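Local coordinates for chitin binding domain (Burkholderia pseudomallei, PDB 3UAM), which is probably a chitin-binding lytic polysaccharide monooxygenase of the AA10 family, expected to cleave crystalline polysaccharide chains oxidatively with a copper ion, at residues W132-G137 with G190-L195; E80-G85 with Y208-L213; P123-R128 with V200-N205. One frame throughout, in Å; residues are numbered along the deposited sequence.

Contact 1 of 3, residues W132-G137 with G190-L195; sequences WITKPG and GYHVLL
Residues 132-136, at the end of strand 126-133, run antiparallel to 192-195, 164° apart end to end. Trp132 and Leu195 form a hydrogen-bonded pair, with Trp132 N to Leu195 O at 2.9 Å and Leu195 N to Trp132 O at 2.8 Å. Ile133 and Leu194 make the non-hydrogen-bonded pair that follows. On one face of the sheet the Trp132 indole lies beside Leu195, its CD1 corner 4.1 Å from Leu195 CD2, while Leu195 O lies at the ring edge. Trp132 NE1 bonds to a glycerol, probably from the crystallisation liquor, and Phe54 meets the indole edge-to-face. Ile133 and Leu194 occupy the other face, where their CD1 methyls approach each other.

Past the regular strand, Thr134 carries the pairing one step further. Thr134 N reaches Val193 O at 3.2 Å, but the return bond goes to the side chain: Val193 N donates to Thr134 OG1 at 2.9 Å. With chi1 at 45°, OG1 stands between the backbone N and the carbonyl carbon, turned to the partner strand. Thr134 OG1 also hydrogen-bonds to His192 ND1 at 2.9 Å, and Thr134 CG2 packs on Val193 CB at 3.7 Å. The imidazole meets the loop with its edge: Lys135 O lies in the ring plane, 3.4 Å from His192 CE1. Its NE2 has a weak bond to a water that also accepts from Gly137 N, and another weak one to Thr189 O.

Thr134 OG1 thus stands in for a main-chain acceptor, and Thr134 O turns instead to Arg188. The ND1 bond, helped by the weak partners of NE2, restrains the rotation of the His192 ring, which ties the departing loop to the strand where pairing with strand 126-133 stops.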
loop_
_atom_site.group_PDB
_atom_site.type_symbol
_atom_site.label_atom_id
_atom_site.label_comp_id
_atom_site.label_asym_id
_atom_site.label_seq_id
_atom_site.Cartn_x
_atom_site.Cartn_y
_atom_site.Cartn_z
ATOM N N TRP A 132 -0.413 6.419 -3.499
ATOM C CA TRP A 132 -1.407 6.743 -4.517
ATOM C C TRP A 132 -2.618 7.372 -3.867
ATOM O O TRP A 132 -3.014 6.979 -2.756
ATOM C CB TRP A 132 -1.861 5.456 -5.246
ATOM C CG TRP A 132 -0.740 4.625 -5.832
ATOM C CD1 TRP A 132 -0.045 3.574 -5.230
ATOM C CD2 TRP A 132 -0.139 4.766 -7.173
ATOM N NE1 TRP A 132 0.907 3.062 -6.109
ATOM C CE2 TRP A 132 0.901 3.748 -7.274
ATOM C CE3 TRP A 132 -0.358 5.605 -8.248
ATOM C CZ2 TRP A 132 1.694 3.618 -8.406
ATOM C CZ3 TRP A 132 0.441 5.464 -9.384
ATOM C CH2 TRP A 132 1.432 4.472 -9.467
ATOM N N ILE A 133 -3.246 8.313 -4.566
ATOM C CA ILE A 133 -4.333 9.092 -4.004
ATOM C C ILE A 133 -5.512 9.061 -4.993
ATOM O O ILE A 133 -5.326 9.125 -6.229
ATOM C CB ILE A 133 -3.903 10.550 -3.705
ATOM C CG1 ILE A 133 -4.999 11.313 -2.962
ATOM C CG2 ILE A 133 -3.557 11.289 -4.990
ATOM C CD1 ILE A 133 -5.230 10.898 -1.536
ATOM N N THR A 134 -6.711 8.958 -4.423
ATOM C CA THR A 134 -7.936 8.962 -5.187
ATOM C C THR A 134 -8.120 10.321 -5.842
ATOM O O THR A 134 -7.682 11.356 -5.335
ATOM C CB THR A 134 -9.167 8.604 -4.319
ATOM O OG1 THR A 134 -9.125 9.331 -3.072
ATOM C CG2 THR A 134 -9.216 7.110 -4.020
ATOM N N LYS A 135 -8.767 10.305 -6.990
ATOM C CA LYS A 135 -9.054 11.514 -7.734
ATOM C C LYS A 135 -10.161 12.308 -7.047
ATOM O O LYS A 135 -11.036 11.726 -6.375
ATOM C CB LYS A 135 -9.549 11.171 -9.138
ATOM C CG LYS A 135 -8.633 10.307 -9.989
ATOM C CD LYS A 135 -9.295 10.078 -11.344
ATOM C CE LYS A 135 -8.432 9.186 -12.240
ATOM N NZ LYS A 135 -9.226 8.648 -13.379
ATOM N N PRO A 136 -10.151 13.644 -7.234
ATOM C CA PRO A 136 -11.305 14.424 -6.861
ATOM C C PRO A 136 -12.473 13.855 -7.637
ATOM O O PRO A 136 -12.330 13.568 -8.818
ATOM C CB PRO A 136 -10.987 15.841 -7.370
ATOM C CG PRO A 136 -9.548 15.856 -7.699
ATOM C CD PRO A 136 -9.095 14.448 -7.880
ATOM N N GLY A 137 -13.604 13.666 -7.018
ATOM C CA GLY A 137 -14.742 13.175 -7.794
ATOM C C GLY A 137 -14.772 11.668 -8.019
ATOM O O GLY A 137 -15.589 11.197 -8.795
ATOM N N GLY A 190 -13.826 15.818 1.379
ATOM C CA GLY A 190 -14.596 14.589 1.567
ATOM C C GLY A 190 -13.713 13.354 1.654
ATOM O O GLY A 190 -12.522 13.446 1.895
ATOM N N TYR A 191 -14.327 12.193 1.446
ATOM C CA TYR A 191 -13.656 10.898 1.630
ATOM C C TYR A 191 -12.718 10.588 0.453
ATOM O O TYR A 191 -13.099 10.698 -0.736
ATOM C CB TYR A 191 -14.702 9.789 1.812
ATOM C CG TYR A 191 -14.186 8.361 1.846
ATOM C CD1 TYR A 191 -13.017 8.016 2.518
ATOM C CD2 TYR A 191 -14.911 7.355 1.250
ATOM C CE1 TYR A 191 -12.572 6.707 2.542
ATOM C CE2 TYR A 191 -14.491 6.045 1.278
ATOM C CZ TYR A 191 -13.322 5.718 1.921
ATOM O OH TYR A 191 -12.937 4.393 1.921
ATOM N N HIS A 192 -11.482 10.254 0.812
ATOM C CA HIS A 192 -10.456 9.860 -0.121
ATOM C C HIS A 192 -9.636 8.727 0.429
ATOM O O HIS A 192 -9.591 8.494 1.661
ATOM C CB HIS A 192 -9.596 11.049 -0.473
ATOM C CG HIS A 192 -10.312 12.020 -1.347
ATOM N ND1 HIS A 192 -10.423 11.841 -2.676
ATOM C CD2 HIS A 192 -11.068 13.145 -1.029
ATOM C CE1 HIS A 192 -11.203 12.824 -3.191
ATOM N NE2 HIS A 192 -11.588 13.624 -2.181
ATOM N N VAL A 193 -9.050 7.964 -0.484
ATOM C CA VAL A 193 -8.194 6.858 -0.092
ATOM C C VAL A 193 -6.752 7.125 -0.482
ATOM O O VAL A 193 -6.473 7.519 -1.598
ATOM C CB VAL A 193 -8.714 5.534 -0.662
ATOM C CG1 VAL A 193 -7.682 4.420 -0.484
ATOM C CG2 VAL A 193 -10.056 5.214 -0.009
ATOM N N LEU A 194 -5.845 6.938 0.479
ATOM C CA LEU A 194 -4.414 6.936 0.250
ATOM C C LEU A 194 -3.960 5.495 0.278
ATOM O O LEU A 194 -4.059 4.821 1.322
ATOM C CB LEU A 194 -3.706 7.730 1.343
ATOM C CG LEU A 194 -2.173 7.894 1.238
ATOM C CD1 LEU A 194 -1.786 8.735 0.054
ATOM C CD2 LEU A 194 -1.622 8.513 2.522
ATOM N N LEU A 195 -3.515 4.993 -0.865
ATOM C CA LEU A 195 -3.038 3.633 -0.966
ATOM C C LEU A 195 -1.522 3.647 -0.838
ATOM O O LEU A 195 -0.816 4.227 -1.673
ATOM C CB LEU A 195 -3.448 3.017 -2.301
ATOM C CG LEU A 195 -2.846 1.645 -2.625
ATOM C CD1 LEU A 195 -3.329 0.634 -1.591
ATOM C CD2 LEU A 195 -3.207 1.248 -4.053
HETATM O O HOH W 1 -13.564 14.940 -4.290
#

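Contact 2 of 3, residues E80-G85 with Y208-L213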
loop_
_atom_site.group_PDB
_atom_site.type_symbol
_atom_site.label_atom_id
_atom_site.label_comp_id
_atom_site.label_asym_id
_atom_site.label_seq_id
_atom_site.Cartn_x
_atom_site.Cartn_y
_atom_site.Cartn_z
ATOM N N GLU A 80 -10.317 -5.807 -5.253
ATOM C CA GLU A 80 -9.501 -6.577 -4.309
ATOM C C GLU A 80 -8.195 -5.849 -3.959
ATOM O O GLU A 80 -7.232 -6.443 -3.477
ATOM C CB GLU A 80 -9.231 -7.974 -4.855
ATOM C CG GLU A 80 -10.521 -8.690 -5.212
ATOM C CD GLU A 80 -10.348 -10.138 -5.628
ATOM O OE1 GLU A 80 -9.218 -10.606 -5.869
ATOM O OE2 GLU A 80 -11.371 -10.805 -5.717
ATOM N N ILE A 81 -8.174 -4.542 -4.192
ATOM C CA ILE A 81 -6.993 -3.742 -3.920
ATOM C C ILE A 81 -6.751 -3.635 -2.417
ATOM O O ILE A 81 -5.603 -3.767 -1.955
ATOM C CB ILE A 81 -7.104 -2.334 -4.538
ATOM C CG1 ILE A 81 -7.086 -2.432 -6.070
ATOM C CG2 ILE A 81 -5.954 -1.444 -4.087
ATOM C CD1 ILE A 81 -7.653 -1.230 -6.789
ATOM N N ALA A 82 -7.817 -3.399 -1.653
ATOM C CA ALA A 82 -7.669 -3.153 -0.221
ATOM C C ALA A 82 -7.163 -4.385 0.541
ATOM O O ALA A 82 -6.582 -4.240 1.619
ATOM C CB ALA A 82 -8.979 -2.615 0.383
ATOM N N SER A 83 -7.382 -5.590 0.014
ATOM C CA SER A 83 -6.886 -6.807 0.675
ATOM C C SER A 83 -5.581 -7.328 0.067
ATOM O O SER A 83 -5.077 -8.398 0.448
ATOM C CB SER A 83 -7.938 -7.906 0.651
ATOM O OG SER A 83 -8.116 -8.427 -0.651
ATOM N N GLY A 84 -5.010 -6.573 -0.863
ATOM C CA GLY A 84 -3.804 -7.009 -1.554
ATOM C C GLY A 84 -4.008 -8.240 -2.406
ATOM O O GLY A 84 -3.085 -9.037 -2.576
ATOM N N GLY A 85 -5.218 -8.402 -2.936
ATOM C CA GLY A 85 -5.609 -9.603 -3.655
ATOM C C GLY A 85 -5.991 -10.807 -2.790
ATOM O O GLY A 85 -6.279 -11.881 -3.323
ATOM N N TYR A 208 0.076 -4.078 0.369
ATOM C CA TYR A 208 -0.928 -3.062 0.069
ATOM C C TYR A 208 -1.610 -2.586 1.347
ATOM O O TYR A 208 -2.251 -3.368 2.042
ATOM C CB TYR A 208 -1.954 -3.657 -0.912
ATOM C CG TYR A 208 -1.410 -3.806 -2.301
ATOM C CD1 TYR A 208 -0.656 -4.919 -2.662
ATOM C CD2 TYR A 208 -1.675 -2.856 -3.279
ATOM C CE1 TYR A 208 -0.148 -5.054 -3.952
ATOM C CE2 TYR A 208 -1.172 -2.980 -4.564
ATOM C CZ TYR A 208 -0.401 -4.066 -4.899
ATOM O OH TYR A 208 0.082 -4.205 -6.196
ATOM N N GLN A 209 -1.496 -1.283 1.615
ATOM C CA GLN A 209 -2.047 -0.664 2.816
ATOM C C GLN A 209 -2.866 0.581 2.477
ATOM O O GLN A 209 -2.349 1.700 2.343
ATOM C CB GLN A 209 -0.946 -0.334 3.818
ATOM C CG GLN A 209 -0.282 -1.577 4.392
ATOM C CD GLN A 209 -1.039 -2.158 5.562
ATOM O OE1 GLN A 209 -1.336 -1.455 6.522
ATOM N NE2 GLN A 209 -1.335 -3.463 5.497
ATOM N N VAL A 210 -4.163 0.343 2.357
ATOM C CA VAL A 210 -5.154 1.394 2.206
ATOM C C VAL A 210 -5.360 2.168 3.511
ATOM O O VAL A 210 -5.431 1.592 4.582
ATOM C CB VAL A 210 -6.481 0.785 1.666
ATOM C CG1 VAL A 210 -7.667 1.684 1.943
ATOM C CG2 VAL A 210 -6.337 0.555 0.172
ATOM N N ILE A 211 -5.405 3.497 3.391
ATOM C CA ILE A 211 -5.587 4.410 4.504
ATOM C C ILE A 211 -6.738 5.317 4.134
ATOM O O ILE A 211 -6.738 5.924 3.040
ATOM C CB ILE A 211 -4.358 5.316 4.744
ATOM C CG1 ILE A 211 -3.107 4.471 4.938
ATOM C CG2 ILE A 211 -4.589 6.195 5.964
ATOM C CD1 ILE A 211 -1.813 5.241 4.804
ATOM N N ASP A 212 -7.719 5.380 5.023
ATOM C CA ASP A 212 -8.953 6.082 4.741
ATOM C C ASP A 212 -8.900 7.477 5.336
ATOM O O ASP A 212 -8.613 7.632 6.508
ATOM C CB ASP A 212 -10.133 5.314 5.324
ATOM C CG ASP A 212 -10.400 4.015 4.593
ATOM O OD1 ASP A 212 -10.718 4.043 3.361
ATOM O OD2 ASP A 212 -10.320 2.957 5.275
ATOM N N LEU A 213 -9.211 8.478 4.515
ATOM C CA LEU A 213 -9.055 9.893 4.850
ATOM C C LEU A 213 -10.363 10.663 4.646
ATOM O O LEU A 213 -11.111 10.391 3.706
ATOM C CB LEU A 213 -7.974 10.523 3.959
ATOM C CG LEU A 213 -6.589 9.856 3.949
ATOM C CD1 LEU A 213 -5.663 10.617 2.993
ATOM C CD2 LEU A 213 -5.975 9.759 5.339
HETATM O O HOH W 2 -4.791 -2.497 2.600
#
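Van der Waals packing joins the turn to the strand at two places, Ala82 on Val210 and Gly84 on Tyr208. The CG2 methyl of Val210 comes up against Ala82 from the strand, 4.0 Å from Ala82 CA and 4.1 Å from Ala82 CB. Val210 chi1 of 160° sets CG1 anti to the backbone N and leaves CG2, the branch that touches Ala82, beside that N. Tyr208 uses the root of its side chain: Tyr208 CB lies 3.9 Å from Gly84 CA and also borders the carbonyl oxygen Ile81 O at 3.8 Å, and the near part of the ring, CG and CD1, lies obliquely beside Gly84 CA. The far end of the ring leaves the turn, and its hydroxyl bonds to Gly51 O.

Segment 80-85 belongs to the long loop region between strand 49-51 and helix 98-101. Loops of this kind are laid over the beta-sandwich core of AA10 enzymes, and here one is folded against strand 205-215. Its backbone curls into a type I turn, Gly84 N to Ile81 O at 3.1 Å, nested inside a bond from Gly85 N to Glu80 O. The two bonds together give the pattern of a Schellman motif, with Gly84 at positive phi.

Polar contact between the segments passes through water. One molecule bridging turn and strand donates to Ala82 O at 2.7 Å and to Tyr208 O at 2.7 Å, and accepts from Val210 N at 2.9 Å.

Contact 3 of 3, residues P123-R128 with V200-N205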
loop_
_atom_site.group_PDB
_atom_site.type_symbol
_atom_site.label_atom_id
_atom_site.label_comp_id
_atom_site.label_asym_id
_atom_site.label_seq_id
_atom_site.Cartn_x
_atom_site.Cartn_y
_atom_site.Cartn_z
ATOM N N PRO A 123 11.883 -7.783 7.580
ATOM C CA PRO A 123 11.610 -6.980 6.399
ATOM C C PRO A 123 12.304 -7.476 5.156
ATOM O O PRO A 123 13.390 -8.019 5.211
ATOM C CB PRO A 123 12.110 -5.564 6.786
ATOM C CG PRO A 123 12.996 -5.768 7.975
ATOM C CD PRO A 123 12.450 -6.976 8.677
ATOM N N HIS A 124 11.629 -7.317 4.036
ATOM C CA HIS A 124 12.157 -7.700 2.723
ATOM C C HIS A 124 13.131 -6.697 2.170
ATOM O O HIS A 124 13.102 -5.504 2.527
ATOM C CB HIS A 124 10.989 -7.775 1.744
ATOM C CG HIS A 124 10.235 -9.068 1.784
ATOM N ND1 HIS A 124 10.785 -10.223 1.390
ATOM C CD2 HIS A 124 8.932 -9.357 2.184
ATOM C CE1 HIS A 124 9.873 -11.217 1.508
ATOM N NE2 HIS A 124 8.731 -10.679 1.985
ATOM N N LYS A 125 13.989 -7.155 1.262
ATOM C CA LYS A 125 14.706 -6.234 0.358
ATOM C C LYS A 125 13.704 -5.393 -0.435
ATOM O O LYS A 125 12.843 -5.930 -1.086
ATOM C CB LYS A 125 15.580 -7.011 -0.612
ATOM C CG LYS A 125 16.766 -7.686 0.039
ATOM C CD LYS A 125 17.598 -8.461 -0.966
ATOM C CE LYS A 125 18.807 -9.108 -0.297
ATOM N NZ LYS A 125 19.689 -9.833 -1.260
ATOM N N THR A 126 13.824 -4.079 -0.371
ATOM C CA THR A 126 12.792 -3.168 -0.882
ATOM C C THR A 126 13.241 -2.370 -2.109
ATOM O O THR A 126 14.278 -1.731 -2.071
ATOM C CB THR A 126 12.421 -2.163 0.196
ATOM O OG1 THR A 126 11.959 -2.862 1.353
ATOM C CG2 THR A 126 11.344 -1.179 -0.304
ATOM N N ARG A 127 12.447 -2.378 -3.176
ATOM C CA ARG A 127 12.730 -1.509 -4.319
ATOM C C ARG A 127 12.171 -0.113 -4.113
ATOM O O ARG A 127 12.849 0.856 -4.375
ATOM C CB ARG A 127 12.213 -2.099 -5.637
ATOM C CG ARG A 127 12.581 -1.272 -6.860
ATOM C CD ARG A 127 14.070 -0.942 -6.923
ATOM N NE ARG A 127 14.899 -2.138 -6.889
ATOM C CZ ARG A 127 16.197 -2.165 -6.586
ATOM N NH1 ARG A 127 16.831 -1.061 -6.234
ATOM N NH2 ARG A 127 16.854 -3.322 -6.570
ATOM N N ARG A 128 10.935 -0.021 -3.643
ATOM C CA ARG A 128 10.283 1.271 -3.451
ATOM C C ARG A 128 9.069 1.197 -2.509
ATOM O O ARG A 128 8.568 0.118 -2.184
ATOM C CB ARG A 128 9.863 1.860 -4.803
ATOM C CG ARG A 128 8.729 1.105 -5.484
ATOM C CD ARG A 128 8.246 1.706 -6.810
ATOM N NE ARG A 128 9.291 1.742 -7.838
ATOM C CZ ARG A 128 9.780 0.666 -8.455
ATOM N NH1 ARG A 128 9.350 -0.554 -8.139
ATOM N NH2 ARG A 128 10.719 0.805 -9.381
ATOM N N VAL A 200 8.644 -5.306 -3.082
ATOM C CA VAL A 200 9.740 -6.176 -2.720
ATOM C C VAL A 200 10.593 -6.455 -3.963
ATOM O O VAL A 200 10.075 -6.891 -5.012
ATOM C CB VAL A 200 9.221 -7.501 -2.126
ATOM C CG1 VAL A 200 10.375 -8.453 -1.795
ATOM C CG2 VAL A 200 8.357 -7.225 -0.898
ATOM N N ALA A 201 11.893 -6.223 -3.836
ATOM C CA ALA A 201 12.812 -6.307 -4.960
ATOM C C ALA A 201 12.987 -7.719 -5.495
ATOM O O ALA A 201 12.991 -7.928 -6.722
ATOM C CB ALA A 201 14.173 -5.741 -4.573
ATOM N N ASP A 202 13.139 -8.673 -4.589
ATOM C CA ASP A 202 13.473 -10.049 -4.961
ATOM C C ASP A 202 12.321 -11.049 -4.788
ATOM O O ASP A 202 12.537 -12.263 -4.667
ATOM C CB ASP A 202 14.710 -10.492 -4.189
ATOM C CG ASP A 202 14.486 -10.581 -2.705
ATOM O OD1 ASP A 202 13.463 -10.059 -2.206
ATOM O OD2 ASP A 202 15.375 -11.138 -2.027
ATOM N N THR A 203 11.095 -10.535 -4.818
ATOM C CA THR A 203 9.917 -11.365 -4.998
ATOM C C THR A 203 8.972 -10.744 -6.004
ATOM O O THR A 203 9.164 -9.621 -6.488
ATOM C CB THR A 203 9.142 -11.617 -3.681
ATOM O OG1 THR A 203 8.317 -10.487 -3.402
ATOM C CG2 THR A 203 10.123 -11.956 -2.457
ATOM N N ALA A 204 7.939 -11.495 -6.314
ATOM C CA ALA A 204 6.902 -11.063 -7.231
ATOM C C ALA A 204 5.955 -10.001 -6.664
ATOM O O ALA A 204 5.097 -9.501 -7.397
ATOM C CB ALA A 204 6.091 -12.287 -7.627
ATOM N N ASN A 205 6.074 -9.693 -5.363
ATOM C CA ASN A 205 4.968 -9.096 -4.626
ATOM C C ASN A 205 5.233 -7.721 -4.012
ATOM O O ASN A 205 6.389 -7.225 -3.958
ATOM C CB ASN A 205 4.498 -10.039 -3.512
ATOM C CG ASN A 205 3.934 -11.346 -4.034
ATOM O OD1 ASN A 205 3.366 -11.407 -5.106
ATOM N ND2 ASN A 205 4.056 -12.382 -3.246
HETATM O O HOH W 3 13.536 -9.869 0.463
HETATM O O HOH W 4 17.866 -11.629 -2.288
#
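His124 lies just ahead of strand 126-133, a position that fits the second histidine of the copper-binding histidine brace in AA10 monooxygenases; this role is inferred from the family alone. The imidazole packs against Val200, with His124 CG 3.6 Å from Val200 CG1 and the other methyl of the valine also touching the ring. Chi1 of -83° puts CG beside the backbone N and brings the ring obliquely against that valine. Farther along, His124 CE1 comes within 4.0 Å of Thr203 CG2, the two side chains crossing at about a right angle. Thr203 is held in an ST turn, its OG1 accepting from Asn205 N.

The direct hydrogen bond is between backbones: Ala201 N to Lys125 O, 2.9 Å and nearly straight at the hydrogen (167°). It lies next to the antiparallel pair of Thr126 with Val200. Around it water does much of the joining. One molecule, in the plane of the imidazole at its edge, is 2.9 Å from His124 ND1, accepts from Lys125 N and donates to Asp202 OD1 at 2.7 Å. The extended Lys125 chain crosses Asp202, with Lys125 CD 3.6 Å from Asp202 OD2. Lys125 NZ stays 4.6 Å from Asp202 OD2, beyond a salt bridge, and a second water links the two; NZ also bonds to Tyr164 O.

Ala201 CB rests beside the guanidinium of Arg127, which is salt-bridged to Asp69. At Arg127 the chain turns a corner, and this residue packs on Leu158 of strand 155-158. Lys125 lies along helix 169-173, while segment 200-205 forms the connection between the adjacent strands 190-200 and 205-215.

Overall arrangement
All three contacts draw on one mixed sheet. Contacts 1 and 2 have centres about 12 Å apart and meet directly across neighbouring strands 190-200 and 205-215: Leu194 O lies 2.8 Å from Ile211 N, Tyr191 OH lies 2.7 Å from Asp212 OD1, and Leu195 packs on Val210. Trp132 of contact 1 and Tyr208 of contact 2 also both touch Phe54. Contact 3 shares strand 126-133 with contact 1 but lies across the chain's centre from it, about 25 Å away between centres, and about 18 Å from contact 2. If the family assignment of His124 holds, contact 3 is the one at the probable copper site.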